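Local coordinates for protein pectate lyase 47 (Bacillus sp. TS-47, PDB 1VBL) that binds calcium as a secreted, thermostable pectate lyase of polysaccharide lyase family 1, and probably breaks down pectate by eliminative cleavage, at residues L169-E174 and F225-G230; F165-D170 and Y189-I194; G180-W185 and F221-Q226. All blocks are in the same frame, centred on the assembly; numbering follows the deposited sequence.

Contact 1 of 3, residues L169-E174 and F225-G230. With CA (calcium ion), chain B.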
loop_
_atom_site.group_PDB
_atom_site.type_symbol
_atom_site.label_atom_id
_atom_site.label_comp_id
_atom_site.label_asym_id
_atom_site.label_seq_id
_atom_site.Cartn_x
_atom_site.Cartn_y
_atom_site.Cartn_z
ATOM N N LEU A 169 6.039 -8.930 -8.000
ATOM C CA LEU A 169 5.370 -9.346 -9.222
ATOM C C LEU A 169 4.705 -10.697 -8.978
ATOM O O LEU A 169 5.343 -11.627 -8.481
ATOM C CB LEU A 169 6.396 -9.477 -10.349
ATOM C CG LEU A 169 6.221 -8.703 -11.658
ATOM C CD1 LEU A 169 5.928 -7.242 -11.388
ATOM C CD2 LEU A 169 7.489 -8.849 -12.481
ATOM N N ASP A 170 3.422 -10.792 -9.311
ATOM C CA ASP A 170 2.668 -12.034 -9.163
ATOM C C ASP A 170 2.825 -12.752 -10.508
ATOM O O ASP A 170 2.294 -12.293 -11.518
ATOM C CB ASP A 170 1.187 -11.727 -8.914
ATOM C CG ASP A 170 0.377 -12.967 -8.564
ATOM O OD1 ASP A 170 0.717 -14.066 -9.054
ATOM O OD2 ASP A 170 -0.609 -12.837 -7.808
ATOM N N TYR A 171 3.551 -13.866 -10.521
ATOM C CA TYR A 171 3.781 -14.612 -11.762
ATOM C C TYR A 171 2.558 -15.354 -12.284
ATOM O O TYR A 171 2.538 -15.804 -13.437
ATOM C CB TYR A 171 4.910 -15.631 -11.583
ATOM C CG TYR A 171 6.282 -15.048 -11.327
ATOM C CD1 TYR A 171 6.671 -13.838 -11.901
ATOM C CD2 TYR A 171 7.217 -15.744 -10.567
ATOM C CE1 TYR A 171 7.963 -13.340 -11.725
ATOM C CE2 TYR A 171 8.510 -15.258 -10.388
ATOM C CZ TYR A 171 8.876 -14.058 -10.970
ATOM O OH TYR A 171 10.155 -13.586 -10.806
ATOM N N PHE A 172 1.541 -15.492 -11.443
ATOM C CA PHE A 172 0.341 -16.214 -11.842
ATOM C C PHE A 172 -0.928 -15.451 -11.498
ATOM O O PHE A 172 -1.741 -15.906 -10.696
ATOM C CB PHE A 172 0.344 -17.589 -11.178
ATOM C CG PHE A 172 1.619 -18.349 -11.401
ATOM C CD1 PHE A 172 1.863 -18.981 -12.617
ATOM C CD2 PHE A 172 2.610 -18.364 -10.425
ATOM C CE1 PHE A 172 3.081 -19.615 -12.862
ATOM C CE2 PHE A 172 3.832 -18.995 -10.660
ATOM C CZ PHE A 172 4.067 -19.620 -11.882
ATOM N N PRO A 173 -1.114 -14.274 -12.114
ATOM C CA PRO A 173 -2.292 -13.438 -11.878
ATOM C C PRO A 173 -3.558 -14.198 -12.237
ATOM O O PRO A 173 -3.562 -15.022 -13.151
ATOM C CB PRO A 173 -2.082 -12.254 -12.819
ATOM C CG PRO A 173 -0.604 -12.204 -13.005
ATOM C CD PRO A 173 -0.239 -13.660 -13.127
ATOM N N GLU A 174 -4.628 -13.905 -11.515
ATOM C CA GLU A 174 -5.915 -14.529 -11.754
ATOM C C GLU A 174 -6.681 -13.721 -12.798
ATOM O O GLU A 174 -6.692 -12.491 -12.753
ATOM C CB GLU A 174 -6.708 -14.563 -10.449
ATOM C CG GLU A 174 -8.189 -14.827 -10.606
ATOM C CD GLU A 174 -8.960 -14.481 -9.346
ATOM O OE1 GLU A 174 -8.743 -15.143 -8.311
ATOM O OE2 GLU A 174 -9.777 -13.537 -9.389
ATOM N N PHE A 225 -1.706 -6.734 -18.313
ATOM C CA PHE A 225 -1.323 -7.868 -17.480
ATOM C C PHE A 225 -0.863 -7.343 -16.122
ATOM O O PHE A 225 0.332 -7.171 -15.876
ATOM C CB PHE A 225 -0.204 -8.652 -18.169
ATOM C CG PHE A 225 -0.040 -10.050 -17.657
ATOM C CD1 PHE A 225 -1.140 -10.899 -17.545
ATOM C CD2 PHE A 225 1.216 -10.530 -17.304
ATOM C CE1 PHE A 225 -0.989 -12.208 -17.088
ATOM C CE2 PHE A 225 1.376 -11.834 -16.846
ATOM C CZ PHE A 225 0.269 -12.675 -16.738
ATOM N N GLN A 226 -1.835 -7.093 -15.250
ATOM C CA GLN A 226 -1.583 -6.557 -13.918
ATOM C C GLN A 226 -0.990 -7.569 -12.941
ATOM O O GLN A 226 -1.708 -8.303 -12.261
ATOM C CB GLN A 226 -2.886 -5.958 -13.370
ATOM C CG GLN A 226 -3.412 -4.834 -14.257
ATOM C CD GLN A 226 -4.753 -4.271 -13.822
ATOM O OE1 GLN A 226 -5.236 -3.297 -14.402
ATOM N NE2 GLN A 226 -5.364 -4.876 -12.808
ATOM N N GLN A 227 0.337 -7.589 -12.881
ATOM C CA GLN A 227 1.057 -8.497 -12.001
ATOM C C GLN A 227 1.349 -7.877 -10.638
ATOM O O GLN A 227 1.907 -8.531 -9.753
ATOM C CB GLN A 227 2.360 -8.935 -12.669
ATOM C CG GLN A 227 2.143 -9.842 -13.872
ATOM C CD GLN A 227 3.449 -10.340 -14.456
ATOM O OE1 GLN A 227 4.083 -9.661 -15.265
ATOM N NE2 GLN A 227 3.865 -11.524 -14.033
ATOM N N HIS A 228 0.985 -6.608 -10.476
ATOM C CA HIS A 228 1.183 -5.918 -9.204
ATOM C C HIS A 228 -0.161 -5.788 -8.514
ATOM O O HIS A 228 -1.209 -5.923 -9.144
ATOM C CB HIS A 228 1.706 -4.489 -9.405
ATOM C CG HIS A 228 3.065 -4.409 -10.020
ATOM N ND1 HIS A 228 3.276 -3.928 -11.293
ATOM C CD2 HIS A 228 4.286 -4.714 -9.524
ATOM C CE1 HIS A 228 4.571 -3.939 -11.555
ATOM N NE2 HIS A 228 5.206 -4.411 -10.499
ATOM N N ASP A 229 -0.133 -5.539 -7.214
ATOM C CA ASP A 229 -1.368 -5.297 -6.504
ATOM C C ASP A 229 -1.137 -4.033 -5.688
ATOM O O ASP A 229 -0.748 -3.011 -6.249
ATOM C CB ASP A 229 -1.775 -6.471 -5.619
ATOM C CG ASP A 229 -3.249 -6.407 -5.238
ATOM O OD1 ASP A 229 -4.077 -6.039 -6.099
ATOM O OD2 ASP A 229 -3.590 -6.727 -4.091
ATOM N N GLY A 230 -1.341 -4.086 -4.379
ATOM C CA GLY A 230 -1.152 -2.880 -3.590
ATOM C C GLY A 230 0.272 -2.578 -3.157
ATOM O O GLY A 230 1.135 -3.457 -3.123
HETATM CA CA CA B . -3.744 -6.345 -1.538
HETATM O O HOH W 1 -3.249 -8.598 -2.170
HETATM O O HOH W 2 -4.787 -6.670 0.841
HETATM O O HOH W 3 -6.094 -6.518 -2.415
#
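With its first torsion at -69°, Q227 sets CG beside its own backbone N and anti to its carbonyl carbon, and the extended chain beyond carries the amide to the backbone of D170. There NE2 donates to D170 O at 3.1 Å. The approach is 45° out of the plane of that carbonyl, yet D170 O lies near the plane of the Q227 amide. The second bond runs the other way: D170 N reaches Q227 O at 2.8 Å, in the carbonyl plane and on a lone pair, with an N-H...O angle of 160°. Two reciprocal bonds join this residue pair; the one from NE2, which also lies at the edge of the Y171 ring, limits the rotation of the Q227 amide. The D170 side chain curls back on its own segment: OD1 accepts from F172 N at 2.9 Å in an Asx turn, and OD2 accepts from E188 N. Both segments are loops of the parallel beta-helix fold of family 1 pectate lyases, one following strand 164-166 and the other leading into strand 232-235. Beyond the turn in sequence, P173 packs its CG against Q227 CG at 3.7 Å, and its CD meets F225 CZ at 3.8 Å, pyrrolidine and phenyl side chains crossing at about a right angle. At the start of the segment, L169 CD1 approaches H228 NE2 at 3.1 Å, too short for ordinary packing, and the leucine's first torsion is off any staggered position, so the exact placing of this group is doubtful. H228 ND1 is held by D214, and Y171 OH by N70. One residue beyond H228, D229 OD2 binds the calcium ion at 2.6 Å, in a shell that D190, D233 and three waters complete.

Contact 2 of 3, residues F165-D170 and Y189-I194. With CA (calcium ion), chain B.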
loop_
_atom_site.group_PDB
_atom_site.type_symbol
_atom_site.label_atom_id
_atom_site.label_comp_id
_atom_site.label_asym_id
_atom_site.label_seq_id
_atom_site.Cartn_x
_atom_site.Cartn_y
_atom_site.Cartn_z
ATOM N N PHE A 165 10.899 -0.317 -1.321
ATOM C CA PHE A 165 10.204 -1.526 -1.740
ATOM C C PHE A 165 9.888 -1.519 -3.223
ATOM O O PHE A 165 9.192 -0.625 -3.707
ATOM C CB PHE A 165 8.868 -1.689 -1.003
ATOM C CG PHE A 165 9.000 -1.979 0.460
ATOM C CD1 PHE A 165 9.149 -0.943 1.382
ATOM C CD2 PHE A 165 8.959 -3.291 0.922
ATOM C CE1 PHE A 165 9.251 -1.213 2.747
ATOM C CE2 PHE A 165 9.062 -3.573 2.284
ATOM C CZ PHE A 165 9.209 -2.535 3.198
ATOM N N GLU A 166 10.403 -2.501 -3.952
ATOM C CA GLU A 166 10.061 -2.606 -5.364
ATOM C C GLU A 166 8.869 -3.560 -5.328
ATOM O O GLU A 166 9.003 -4.706 -4.894
ATOM C CB GLU A 166 11.188 -3.230 -6.184
ATOM C CG GLU A 166 10.869 -3.263 -7.675
ATOM C CD GLU A 166 11.903 -4.021 -8.485
ATOM O OE1 GLU A 166 11.999 -5.255 -8.324
ATOM O OE2 GLU A 166 12.616 -3.377 -9.283
ATOM N N ALA A 167 7.707 -3.083 -5.759
ATOM C CA ALA A 167 6.494 -3.893 -5.735
ATOM C C ALA A 167 6.714 -5.305 -6.262
ATOM O O ALA A 167 7.334 -5.505 -7.307
ATOM C CB ALA A 167 5.391 -3.208 -6.531
ATOM N N PRO A 168 6.199 -6.308 -5.536
ATOM C CA PRO A 168 6.341 -7.706 -5.941
ATOM C C PRO A 168 5.521 -8.022 -7.186
ATOM O O PRO A 168 4.452 -7.453 -7.404
ATOM C CB PRO A 168 5.851 -8.469 -4.714
ATOM C CG PRO A 168 4.803 -7.558 -4.162
ATOM C CD PRO A 168 5.469 -6.204 -4.260
ATOM N N LEU A 169 6.039 -8.930 -8.000
ATOM C CA LEU A 169 5.370 -9.346 -9.222
ATOM C C LEU A 169 4.705 -10.697 -8.978
ATOM O O LEU A 169 5.343 -11.627 -8.481
ATOM C CB LEU A 169 6.396 -9.477 -10.349
ATOM C CG LEU A 169 6.221 -8.703 -11.658
ATOM C CD1 LEU A 169 5.928 -7.242 -11.388
ATOM C CD2 LEU A 169 7.489 -8.849 -12.481
ATOM N N ASP A 170 3.422 -10.792 -9.311
ATOM C CA ASP A 170 2.668 -12.034 -9.163
ATOM C C ASP A 170 2.825 -12.752 -10.508
ATOM O O ASP A 170 2.294 -12.293 -11.518
ATOM C CB ASP A 170 1.187 -11.727 -8.914
ATOM C CG ASP A 170 0.377 -12.967 -8.564
ATOM O OD1 ASP A 170 0.717 -14.066 -9.054
ATOM O OD2 ASP A 170 -0.609 -12.837 -7.808
ATOM N N TYR A 189 -0.004 -10.006 -4.442
ATOM C CA TYR A 189 1.056 -9.452 -3.612
ATOM C C TYR A 189 1.226 -7.945 -3.491
ATOM O O TYR A 189 1.234 -7.219 -4.486
ATOM C CB TYR A 189 2.387 -10.086 -4.041
ATOM C CG TYR A 189 2.259 -11.577 -4.299
ATOM C CD1 TYR A 189 1.738 -12.428 -3.321
ATOM C CD2 TYR A 189 2.593 -12.125 -5.540
ATOM C CE1 TYR A 189 1.542 -13.788 -3.574
ATOM C CE2 TYR A 189 2.399 -13.489 -5.804
ATOM C CZ TYR A 189 1.871 -14.310 -4.816
ATOM O OH TYR A 189 1.647 -15.648 -5.071
ATOM N N ASP A 190 1.372 -7.498 -2.243
ATOM C CA ASP A 190 1.596 -6.089 -1.917
ATOM C C ASP A 190 2.973 -6.003 -1.272
ATOM O O ASP A 190 3.463 -6.993 -0.728
ATOM C CB ASP A 190 0.590 -5.590 -0.882
ATOM C CG ASP A 190 -0.807 -6.047 -1.163
ATOM O OD1 ASP A 190 -1.259 -5.897 -2.317
ATOM O OD2 ASP A 190 -1.458 -6.551 -0.223
ATOM N N SER A 191 3.592 -4.825 -1.300
ATOM C CA SER A 191 4.896 -4.673 -0.662
ATOM C C SER A 191 4.691 -4.817 0.845
ATOM O O SER A 191 5.516 -5.397 1.548
ATOM C CB SER A 191 5.503 -3.308 -0.998
ATOM O OG SER A 191 5.946 -3.285 -2.347
ATOM N N ILE A 192 3.576 -4.279 1.329
ATOM C CA ILE A 192 3.220 -4.370 2.740
ATOM C C ILE A 192 1.718 -4.582 2.833
ATOM O O ILE A 192 0.933 -3.781 2.322
ATOM C CB ILE A 192 3.591 -3.091 3.534
ATOM C CG1 ILE A 192 5.112 -2.937 3.593
ATOM C CG2 ILE A 192 3.018 -3.175 4.950
ATOM C CD1 ILE A 192 5.585 -1.745 4.414
ATOM N N SER A 193 1.329 -5.674 3.477
ATOM C CA SER A 193 -0.073 -6.009 3.647
ATOM C C SER A 193 -0.370 -6.107 5.139
ATOM O O SER A 193 0.194 -6.944 5.841
ATOM C CB SER A 193 -0.382 -7.341 2.961
ATOM O OG SER A 193 -1.725 -7.726 3.201
ATOM N N ILE A 194 -1.247 -5.232 5.613
ATOM C CA ILE A 194 -1.626 -5.192 7.017
ATOM C C ILE A 194 -3.026 -5.785 7.156
ATOM O O ILE A 194 -4.004 -5.217 6.659
ATOM C CB ILE A 194 -1.604 -3.735 7.525
ATOM C CG1 ILE A 194 -0.203 -3.152 7.321
ATOM C CG2 ILE A 194 -2.016 -3.678 8.986
ATOM C CD1 ILE A 194 -0.083 -1.661 7.651
HETATM CA CA CA B . -3.744 -6.345 -1.538
HETATM O O HOH W 4 6.423 -1.046 -3.705
HETATM O O HOH W 5 8.091 -4.971 -2.124
HETATM O O HOH W 6 2.630 -5.567 -6.172
HETATM O O HOH W 7 1.919 -16.109 -7.601
HETATM O O HOH W 1 -3.249 -8.598 -2.170
HETATM O O HOH W 2 -4.787 -6.670 0.841
HETATM O O HOH W 3 -6.094 -6.518 -2.415
#
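Y189 meets P168 with its CB and D170 with one side of its ring. CB lies 3.5 Å from P168 CG; CG stands beside the backbone N, anti to the carbonyl carbon (chi1 -42°), which sends the ring past D170, with CD2 near that residue's CA and CB and CE2 3.5 Å from D170 CG. Carboxylate and ring planes are 33° apart. At the tip, OH donates to a water at 2.6 Å, which in turn donates to D170 OD1. Helix 110-126 also touches this tyrosine, through Q119, Q122, K123 and I126. No direct hydrogen bond joins the two segments; further waters bridge them instead. One donates to both P168 O and Y189 O. S191 OG handles two more: it accepts from a water that also donates to F165 O, and donates at 2.7 Å to another that donates to E166 O. I192 CG1 lies over one face of the F165 ring, toward the rim. D190 turns away and grips the calcium ion with both OD1 and OD2, each at 2.6 Å, while G230 N donates to OD1. The two ends of a long loop between beta-helix strands thus pack together beside the calcium site of a pectate lyase, to which D190 contributes along with D229 and D233.

Contact 3 of 3, residues G180-W185 and F221-Q226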
loop_
_atom_site.group_PDB
_atom_site.type_symbol
_atom_site.label_atom_id
_atom_site.label_comp_id
_atom_site.label_asym_id
_atom_site.label_seq_id
_atom_site.Cartn_x
_atom_site.Cartn_y
_atom_site.Cartn_z
ATOM N N GLY A 180 -15.388 -5.740 -13.951
ATOM C CA GLY A 180 -15.609 -4.635 -14.864
ATOM C C GLY A 180 -16.316 -5.155 -16.102
ATOM O O GLY A 180 -16.766 -6.300 -16.124
ATOM N N THR A 181 -16.406 -4.328 -17.137
ATOM C CA THR A 181 -17.077 -4.729 -18.366
ATOM C C THR A 181 -16.185 -5.562 -19.278
ATOM O O THR A 181 -16.662 -6.459 -19.972
ATOM C CB THR A 181 -17.567 -3.500 -19.155
ATOM O OG1 THR A 181 -16.441 -2.714 -19.567
ATOM C CG2 THR A 181 -18.483 -2.647 -18.293
ATOM N N LEU A 182 -14.889 -5.271 -19.265
ATOM C CA LEU A 182 -13.936 -5.980 -20.112
ATOM C C LEU A 182 -13.163 -7.062 -19.367
ATOM O O LEU A 182 -12.385 -7.799 -19.970
ATOM C CB LEU A 182 -12.942 -4.985 -20.712
ATOM C CG LEU A 182 -13.556 -3.782 -21.430
ATOM C CD1 LEU A 182 -12.464 -2.779 -21.773
ATOM C CD2 LEU A 182 -14.285 -4.250 -22.680
ATOM N N GLY A 183 -13.382 -7.157 -18.059
ATOM C CA GLY A 183 -12.670 -8.147 -17.273
ATOM C C GLY A 183 -11.306 -7.601 -16.897
ATOM O O GLY A 183 -10.855 -6.605 -17.465
ATOM N N GLU A 184 -10.638 -8.242 -15.944
ATOM C CA GLU A 184 -9.325 -7.775 -15.519
ATOM C C GLU A 184 -8.477 -8.881 -14.912
ATOM O O GLU A 184 -8.997 -9.877 -14.397
ATOM C CB GLU A 184 -9.461 -6.666 -14.464
ATOM C CG GLU A 184 -10.192 -5.395 -14.892
ATOM C CD GLU A 184 -9.489 -4.647 -16.010
ATOM O OE1 GLU A 184 -8.246 -4.736 -16.103
ATOM O OE2 GLU A 184 -10.181 -3.954 -16.789
ATOM N N TRP A 185 -7.165 -8.695 -14.985
ATOM C CA TRP A 185 -6.224 -9.619 -14.378
ATOM C C TRP A 185 -6.038 -9.023 -12.990
ATOM O O TRP A 185 -6.047 -7.801 -12.837
ATOM C CB TRP A 185 -4.874 -9.604 -15.097
ATOM C CG TRP A 185 -4.871 -10.267 -16.434
ATOM C CD1 TRP A 185 -5.025 -9.667 -17.649
ATOM C CD2 TRP A 185 -4.709 -11.665 -16.691
ATOM N NE1 TRP A 185 -4.964 -10.608 -18.652
ATOM C CE2 TRP A 185 -4.774 -11.843 -18.090
ATOM C CE3 TRP A 185 -4.517 -12.786 -15.872
ATOM C CZ2 TRP A 185 -4.652 -13.101 -18.692
ATOM C CZ3 TRP A 185 -4.395 -14.039 -16.471
ATOM C CH2 TRP A 185 -4.463 -14.183 -17.869
ATOM N N PHE A 221 -5.567 -10.954 -23.421
ATOM C CA PHE A 221 -7.024 -10.889 -23.422
ATOM C C PHE A 221 -7.451 -9.442 -23.639
ATOM O O PHE A 221 -8.558 -9.049 -23.274
ATOM C CB PHE A 221 -7.590 -11.392 -22.092
ATOM C CG PHE A 221 -7.363 -12.858 -21.842
ATOM C CD1 PHE A 221 -7.700 -13.419 -20.615
ATOM C CD2 PHE A 221 -6.832 -13.682 -22.832
ATOM C CE1 PHE A 221 -7.512 -14.777 -20.372
ATOM C CE2 PHE A 221 -6.639 -15.042 -22.601
ATOM C CZ PHE A 221 -6.981 -15.592 -21.368
ATOM N N GLY A 222 -6.561 -8.651 -24.230
ATOM C CA GLY A 222 -6.869 -7.256 -24.484
ATOM C C GLY A 222 -6.913 -6.408 -23.225
ATOM O O GLY A 222 -7.467 -5.309 -23.237
ATOM N N ARG A 223 -6.338 -6.922 -22.138
ATOM C CA ARG A 223 -6.305 -6.202 -20.869
ATOM C C ARG A 223 -4.872 -6.137 -20.344
ATOM O O ARG A 223 -4.075 -7.047 -20.572
ATOM C CB ARG A 223 -7.185 -6.904 -19.825
ATOM C CG ARG A 223 -8.617 -7.179 -20.262
ATOM C CD ARG A 223 -9.307 -5.912 -20.724
ATOM N NE ARG A 223 -9.299 -4.879 -19.696
ATOM C CZ ARG A 223 -9.099 -3.589 -19.948
ATOM N NH1 ARG A 223 -8.890 -3.182 -21.194
ATOM N NH2 ARG A 223 -9.107 -2.707 -18.958
ATOM N N PRO A 224 -4.519 -5.051 -19.641
ATOM C CA PRO A 224 -3.154 -4.959 -19.116
ATOM C C PRO A 224 -2.876 -6.121 -18.164
ATOM O O PRO A 224 -3.710 -6.462 -17.326
ATOM C CB PRO A 224 -3.139 -3.596 -18.418
ATOM C CG PRO A 224 -4.578 -3.385 -18.037
ATOM C CD PRO A 224 -5.318 -3.876 -19.255
ATOM N N PHE A 225 -1.706 -6.734 -18.313
ATOM C CA PHE A 225 -1.323 -7.868 -17.480
ATOM C C PHE A 225 -0.863 -7.343 -16.122
ATOM O O PHE A 225 0.332 -7.171 -15.876
ATOM C CB PHE A 225 -0.204 -8.652 -18.169
ATOM C CG PHE A 225 -0.040 -10.050 -17.657
ATOM C CD1 PHE A 225 -1.140 -10.899 -17.545
ATOM C CD2 PHE A 225 1.216 -10.530 -17.304
ATOM C CE1 PHE A 225 -0.989 -12.208 -17.088
ATOM C CE2 PHE A 225 1.376 -11.834 -16.846
ATOM C CZ PHE A 225 0.269 -12.675 -16.738
ATOM N N GLN A 226 -1.835 -7.093 -15.250
ATOM C CA GLN A 226 -1.583 -6.557 -13.918
ATOM C C GLN A 226 -0.990 -7.569 -12.941
ATOM O O GLN A 226 -1.708 -8.303 -12.261
ATOM C CB GLN A 226 -2.886 -5.958 -13.370
ATOM C CG GLN A 226 -3.412 -4.834 -14.257
ATOM C CD GLN A 226 -4.753 -4.271 -13.822
ATOM O OE1 GLN A 226 -5.236 -3.297 -14.402
ATOM N NE2 GLN A 226 -5.364 -4.876 -12.808
HETATM O O HOH W 8 -6.112 -6.370 -16.129
HETATM O O HOH W 9 -7.142 -2.278 -16.084
#
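The W185 indole takes the edge of F225 on one face, F225 CE1 standing 3.6 Å above its plane: a T-shaped pair with planes at 81° and F225's centroid 5.0 Å from that of the W185 six-membered ring. F221 lies nearly parallel to the same ring, planes at 24°, but slid aside, so the two barely overlap and W185 CZ2 sits over the F221 face. This aromatic cluster joins two small antiparallel strand pairs, 174-176 with 184-186 and 219-220 with 223-224, that project from the parallel beta-helix. W175 also meets both W185 and F221, and W185 NE1 bonds to Y220 O.

The R223 guanidinium is sandwiched as well, with P224 CD over the centre of one face and L182 CD1 toward the rim of the opposite one. At its edge NH2 donates to the syn lone pair of E184 OE2 at 2.7 Å, a salt bridge in which carboxylate and guanidinium planes are 86° apart. NE donates to G183 O at 3.2 Å, and bends at the second and third torsions fold the arginine back to reach both acceptors. NE also makes a weak bond to E184 OE2, which probably eases the closeness of that oxygen to G183 O. One water links the strands, accepting from W185 N at 2.8 Å while donating to E184 OE1 and to P224 O, each at 2.7 Å.

From the N terminus, the end of strand 164-166 and the loop after it, residues 165-174, supply the first segments of contacts 1 and 2. Contact 2 closes the shorter loop when residues 189-194 return to enter strand 192-195. Contact 3 begins within that loop, at 180-185, and ends beyond it at 221-226, so the two cross. Contact 1 closes last and widest, at 225-230, with contact 3 lying within its span; the two share F225 and Q226. Together they tie the peripheral strand pairs 174-176/184-186 and 219-220/223-224 to the turns of the beta-helix. Contacts 1 and 2 meet at the calcium ion, bringing D229 and D190, while contact 3 lies farther out.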